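Local coordinates for cytosine-specific methyltransferase (Escherichia coli O157:H7 EDL933, PDB 3G7U), which probably methylates the C5 carbon of cytosine in DNA, with S-adenosyl-L-methionine as the methyl donor, at residues 59-62 / 63-67; 266-269 / 270-273; 117-120 / 121-125. All blocks are in the same frame, centred on the assembly; numbering follows the deposited sequence. Where two conformers were deposited one is given.

Interaction 1. Residues 59-62 / 63-67; sequences AEII and KGFFK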
# COMPACT_ATOMS: atom_id res chain seq x y z
N ALA A 59 -13.11 -1.97 21.72
CA ALA A 59 -13.60 -3.25 21.25
C ALA A 59 -15.13 -3.31 21.21
O ALA A 59 -15.70 -3.87 20.28
CB ALA A 59 -13.04 -4.38 22.18
N GLU A 60 -15.79 -2.75 22.22
CA GLU A 60 -17.27 -2.83 22.27
C GLU A 60 -17.92 -1.98 21.18
O GLU A 60 -18.92 -2.37 20.59
CB GLU A 60 -17.80 -2.40 23.65
CG GLU A 60 -17.88 -3.54 24.66
CD GLU A 60 -18.74 -4.74 24.18
OE1 GLU A 60 -19.90 -4.54 23.73
OE2 GLU A 60 -18.26 -5.88 24.27
N ILE A 61 -17.33 -0.82 20.92
CA ILE A 61 -17.86 0.07 19.88
C ILE A 61 -17.72 -0.65 18.55
O ILE A 61 -18.67 -0.71 17.73
CB ILE A 61 -17.10 1.43 19.90
CG1 ILE A 61 -17.53 2.19 21.15
CG2 ILE A 61 -17.42 2.28 18.69
CD1 ILE A 61 -16.77 3.46 21.37
N ILE A 62 -16.53 -1.20 18.33
CA ILE A 62 -16.29 -1.96 17.08
C ILE A 62 -17.21 -3.16 16.87
O ILE A 62 -17.73 -3.37 15.77
CB ILE A 62 -14.78 -2.34 16.94
CG1 ILE A 62 -14.01 -1.05 16.62
CG2 ILE A 62 -14.61 -3.34 15.82
CD1 ILE A 62 -12.48 -1.14 16.81
N LYS A 63 -17.44 -3.94 17.93
CA LYS A 63 -18.41 -5.05 17.83
C LYS A 63 -19.83 -4.53 17.54
O LYS A 63 -20.58 -5.16 16.78
CB LYS A 63 -18.40 -5.89 19.12
CG LYS A 63 -17.11 -6.69 19.35
CD LYS A 63 -16.95 -7.02 20.85
CE LYS A 63 -15.74 -7.91 21.12
NZ LYS A 63 -15.51 -8.05 22.60
N GLY A 64 -20.16 -3.37 18.10
CA GLY A 64 -21.40 -2.64 17.83
C GLY A 64 -21.58 -2.24 16.39
O GLY A 64 -22.68 -2.29 15.87
N PHE A 65 -20.49 -1.86 15.73
CA PHE A 65 -20.57 -1.55 14.30
C PHE A 65 -20.97 -2.76 13.51
O PHE A 65 -21.74 -2.66 12.57
CB PHE A 65 -19.19 -1.11 13.76
CG PHE A 65 -18.69 0.22 14.27
CD1 PHE A 65 -19.53 1.19 14.81
CD2 PHE A 65 -17.34 0.54 14.11
CE1 PHE A 65 -19.03 2.42 15.26
CE2 PHE A 65 -16.83 1.78 14.53
CZ PHE A 65 -17.68 2.73 15.09
N PHE A 66 -20.41 -3.93 13.87
CA PHE A 66 -20.71 -5.14 13.12
C PHE A 66 -22.08 -5.73 13.43
O PHE A 66 -22.70 -6.35 12.57
CB PHE A 66 -19.66 -6.20 13.42
CG PHE A 66 -18.39 -6.01 12.66
CD1 PHE A 66 -18.35 -6.20 11.29
CD2 PHE A 66 -17.22 -5.69 13.33
CE1 PHE A 66 -17.13 -6.03 10.59
CE2 PHE A 66 -16.00 -5.55 12.63
CZ PHE A 66 -15.97 -5.72 11.28
N LYS A 67 -22.47 -5.62 14.70
CA LYS A 67 -23.76 -6.14 15.24
C LYS A 67 -23.91 -7.66 15.23
O LYS A 67 -24.97 -8.16 15.59
CB LYS A 67 -24.95 -5.55 14.47
CG LYS A 67 -25.09 -4.07 14.62
CD LYS A 67 -26.40 -3.59 14.04
CE LYS A 67 -26.63 -3.97 12.59
NZ LYS A 67 -26.24 -2.89 11.66
O HOH W 1 -15.72 -6.18 24.52
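Ile61 and Phe65, one helical turn apart, run alongside each other in the same direction: Ile61 CG2 reaches the outer end of the ring, 3.6 Å from Phe65 CZ. The carbonyl oxygen Ile61 O sits over one face of that ring, nearer its border than its centre, while it also accepts the backbone bond from Phe65 N at 2.9 Å. Ile62 and Phe66 repeat the arrangement more loosely, with Ile62 CG2 4.1 Å from Phe66 CE2. The four belong to helix 59-66, on the crossover between edge strand 48-50 and strand 74-77 of the Rossmann-like methyltransferase sheet; both phenylalanines rest on strands 25-30 and 48-50, and Ile62 touches Leu106 and Leu110 of helix 94-110. On the exposed flank the extended Lys63 chain runs back along the first turn, its CG packed 3.3 Å from Ala59 O. In Glu60 the bend at chi2 (-57°) brings the carboxylate back across the lysine chain at a slant. The direct salt bridge is long, 3.9 Å from Glu60 OE2 to Lys63 NZ, and a water bridges the pair, donating to Glu60 OE2 at 2.6 Å and accepting from Lys63 NZ at 2.7 Å.

Interaction 2. Residues 266-269 / 270-273; sequences ERYA and SLSF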
# COMPACT_ATOMS: atom_id res chain seq x y z
N GLU A 266 13.18 20.94 -21.54
CA GLU A 266 14.52 20.77 -22.11
C GLU A 266 15.52 20.33 -21.04
O GLU A 266 16.40 19.50 -21.29
CB GLU A 266 14.97 22.06 -22.82
CG GLU A 266 14.51 22.12 -24.28
CD GLU A 266 14.43 23.55 -24.84
OE1 GLU A 266 14.88 24.52 -24.18
OE2 GLU A 266 13.89 23.70 -25.97
N ARG A 267 15.34 20.84 -19.84
CA ARG A 267 16.15 20.43 -18.72
C ARG A 267 15.92 18.94 -18.41
O ARG A 267 16.89 18.22 -18.17
CB ARG A 267 15.79 21.29 -17.53
CG ARG A 267 16.95 21.70 -16.68
CD ARG A 267 16.53 22.77 -15.72
NE ARG A 267 15.60 22.27 -14.72
CZ ARG A 267 14.53 22.94 -14.30
NH1 ARG A 267 14.26 24.14 -14.81
NH2 ARG A 267 13.72 22.42 -13.39
N TYR A 268 14.67 18.48 -18.43
CA TYR A 268 14.37 17.07 -18.15
C TYR A 268 14.87 16.17 -19.27
O TYR A 268 15.41 15.08 -19.00
CB TYR A 268 12.86 16.83 -17.94
CG TYR A 268 12.25 17.43 -16.70
CD1 TYR A 268 13.03 17.98 -15.68
CD2 TYR A 268 10.87 17.44 -16.54
CE1 TYR A 268 12.45 18.52 -14.54
CE2 TYR A 268 10.28 17.99 -15.38
CZ TYR A 268 11.08 18.52 -14.40
OH TYR A 268 10.49 19.06 -13.30
N ALA A 269 14.70 16.60 -20.52
CA ALA A 269 15.23 15.85 -21.67
C ALA A 269 16.74 15.63 -21.56
O ALA A 269 17.26 14.65 -22.08
CB ALA A 269 14.91 16.56 -22.97
N SER A 270 17.43 16.53 -20.86
CA SER A 270 18.87 16.46 -20.78
C SER A 270 19.37 15.56 -19.64
O SER A 270 20.56 15.27 -19.55
CB SER A 270 19.48 17.86 -20.73
OG SER A 270 19.28 18.52 -21.97
N LEU A 271 18.44 15.09 -18.80
CA LEU A 271 18.84 14.25 -17.66
C LEU A 271 19.25 12.84 -18.10
O LEU A 271 18.60 12.20 -18.93
CB LEU A 271 17.72 14.21 -16.60
CG LEU A 271 17.39 15.53 -15.89
CD1 LEU A 271 16.20 15.33 -14.97
CD2 LEU A 271 18.58 16.09 -15.10
N SER A 272 20.38 12.38 -17.58
CA SER A 272 20.76 10.99 -17.78
C SER A 272 20.00 10.14 -16.75
O SER A 272 19.53 10.66 -15.73
CB SER A 272 22.29 10.79 -17.63
OG SER A 272 23.01 11.36 -18.72
N PHE A 273 19.88 8.85 -17.01
CA PHE A 273 19.27 7.92 -16.06
C PHE A 273 19.84 8.10 -14.63
O PHE A 273 21.05 8.22 -14.44
CB PHE A 273 19.49 6.49 -16.53
CG PHE A 273 18.92 6.21 -17.90
CD1 PHE A 273 17.76 6.83 -18.34
CD2 PHE A 273 19.53 5.28 -18.73
CE1 PHE A 273 17.22 6.53 -19.60
CE2 PHE A 273 19.00 4.99 -19.99
CZ PHE A 273 17.85 5.62 -20.43
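Tyr268 and Leu271 form the better-buried side of this helix end. Their side chains extend next to each other with the same heading, and Leu271 CD1 meets Tyr268 CD1 at 4.2 Å, obliquely to the ring. The closer contacts are those of the leucine branch with backbone oxygens: Leu271 CB is 3.4 Å from Tyr268 O, and Leu271 CG is 3.6 Å from Arg267 O. Leu271 CG lies beside its own backbone N (chi1 -64°), which lays the branch back on the last turn. The backbone closes here with Leu271 N bonding to Tyr268 O at 3.0 Å, a fairly straight bond (159°) whose donor stands well above the carbonyl plane. The buried tyrosine ring has further cover from His260, which meets it edge-to-face, and from Ile311. Helix 262-269 lies in the part of the chain far from the Rossmann-like sheet, consistent with the smaller lobe that in C5 methyltransferases carries target recognition, and it tightens to 3-10-type bonding as it ends. Besides the leucine bond, Ser270 N gives a bent i to i-3 bond to Arg267 O at 3.2 Å (137°); only its weak bond to Glu266 O keeps the i to i-4 pattern. Ser270, Glu266 and Ala269 make up the loose, solvent side. The Ser270 hydroxyl is modelled in two positions; in one, OG lies 3.1 Å from Glu266 O, a doubtful bond because the proton has another acceptor within reach. Arg267 stands apart from this loose side: its NE makes a salt bridge with Asp277 in the following loop, and its side chain touches Ile279.

Interaction 3. Residues 117-120 / 121-125; sequences AENV and PGIMQ
From Asn119, at the end of strand 114-119, the chain continues extended through Val120 and Pro121, then swings round at Gly122 (phi 127°), which sets Ile123 back against Asn119, and goes on in a type I turn from Gly122 to Gln125. The reversal uses a backbone conformation open chiefly to glycine. Asn119 and Ile123 cross at about a right angle: Ile123 CG2 approaches Asn119 CB at 3.8 Å, and Ile123 CG1 comes within 4.0 Å of Asn119 CG. Ile123 achieves this with CG1 anti to the backbone N (chi1 -176°), which leaves CG2 between the N and the carbonyl carbon, close to Val120 O at 3.6 Å. Residues 118-120 are the Glu-Asn-Val signature of C5 methyltransferases, motif VI, where an interior strand of the main sheet ends, probably at the catalytic cleft. Ile123 touches Cys81, predicted to be the active-site residue, and Tyr100, while Asn119 ND2 gives a weak bond to Pro79 O in the loop that carries Cys81. Glu118 OE2 forms a salt bridge with Arg164; in relatives the glutamate of this motif contacts the target cytosine, and Glu118 may do the same. Val120 and the Pro121 ring lie on the more exposed side of the bend, touching Arg164 and Thr163 respectively. At the far end of the turn Gln125 NE2 bonds to Gly122 O at 3.0 Å, in the carbonyl plane on a lone pair, whereas the backbone bond from Gln125 N to the same oxygen is weak.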
# COMPACT_ATOMS: atom_id res chain seq x y z
N ALA A 117 1.34 -4.80 12.06
CA ALA A 117 1.49 -3.35 11.92
C ALA A 117 2.63 -3.08 10.96
O ALA A 117 3.62 -3.82 10.93
CB ALA A 117 1.81 -2.71 13.24
N GLU A 118 2.47 -2.06 10.13
CA GLU A 118 3.54 -1.65 9.21
C GLU A 118 3.95 -0.24 9.59
O GLU A 118 3.11 0.59 9.96
CB GLU A 118 3.09 -1.75 7.75
CG GLU A 118 1.88 -0.87 7.34
CD GLU A 118 2.25 0.59 6.98
OE1 GLU A 118 1.34 1.41 6.74
OE2 GLU A 118 3.45 0.92 6.93
N ASN A 119 5.26 0.06 9.55
CA ASN A 119 5.72 1.40 9.85
C ASN A 119 6.86 1.75 8.88
O ASN A 119 7.55 0.88 8.39
CB ASN A 119 6.23 1.53 11.28
CG ASN A 119 5.11 1.61 12.32
OD1 ASN A 119 4.67 0.58 12.81
ND2 ASN A 119 4.68 2.84 12.67
N VAL A 120 7.04 3.03 8.61
CA VAL A 120 8.22 3.49 7.83
C VAL A 120 9.39 3.71 8.79
O VAL A 120 9.18 3.90 9.99
CB VAL A 120 7.88 4.80 7.06
CG1 VAL A 120 6.88 4.51 5.97
CG2 VAL A 120 7.34 5.87 8.01
N PRO A 121 10.65 3.71 8.26
CA PRO A 121 11.79 4.10 9.11
C PRO A 121 11.55 5.39 9.89
O PRO A 121 10.92 6.32 9.38
CB PRO A 121 12.92 4.27 8.08
CG PRO A 121 12.61 3.19 7.08
CD PRO A 121 11.09 3.30 6.92
N GLY A 122 12.05 5.43 11.13
CA GLY A 122 11.75 6.50 12.06
C GLY A 122 11.26 5.88 13.35
O GLY A 122 11.51 6.39 14.44
N ILE A 123 10.55 4.76 13.21
CA ILE A 123 9.92 4.04 14.34
C ILE A 123 10.95 3.52 15.36
O ILE A 123 10.71 3.56 16.58
CB ILE A 123 8.95 2.91 13.78
CG1 ILE A 123 8.18 2.17 14.89
CG2 ILE A 123 9.69 1.91 12.90
CD1 ILE A 123 7.44 3.04 15.83
N MET A 124 12.13 3.10 14.90
CA MET A 124 13.07 2.43 15.81
C MET A 124 13.91 3.36 16.66
O MET A 124 14.75 2.88 17.42
CB MET A 124 13.95 1.41 15.08
CG MET A 124 13.15 0.34 14.37
SD MET A 124 12.06 -0.54 15.53
CE MET A 124 12.57 -2.11 15.02
N GLN A 125 13.68 4.67 16.57
CA GLN A 125 14.46 5.63 17.36
C GLN A 125 14.35 5.50 18.89
O GLN A 125 13.31 5.14 19.43
CB GLN A 125 14.16 7.06 16.95
CG GLN A 125 14.56 7.41 15.55
CD GLN A 125 14.16 8.83 15.20
OE1 GLN A 125 14.81 9.80 15.62
NE2 GLN A 125 13.07 8.97 14.47

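Interaction 3 is the most buried and the closest to the predicted active site, its chain folding back on an interior strand of the main sheet. Interaction 1 is half-buried: its helix sets apolar side chains against the edge of that sheet and against helix 94-110, and keeps its charged pair on the outside. Interaction 2 is a surface contact on the opposite side of the chain's centre from interaction 1, their centres about 55 Å apart. Bonds from i to i-4 dominate in interaction 1 and bonds from i to i-3, at a helix end, in interaction 2, whereas interaction 3 has none across its segments and relies on van der Waals contact. No two of the three touch.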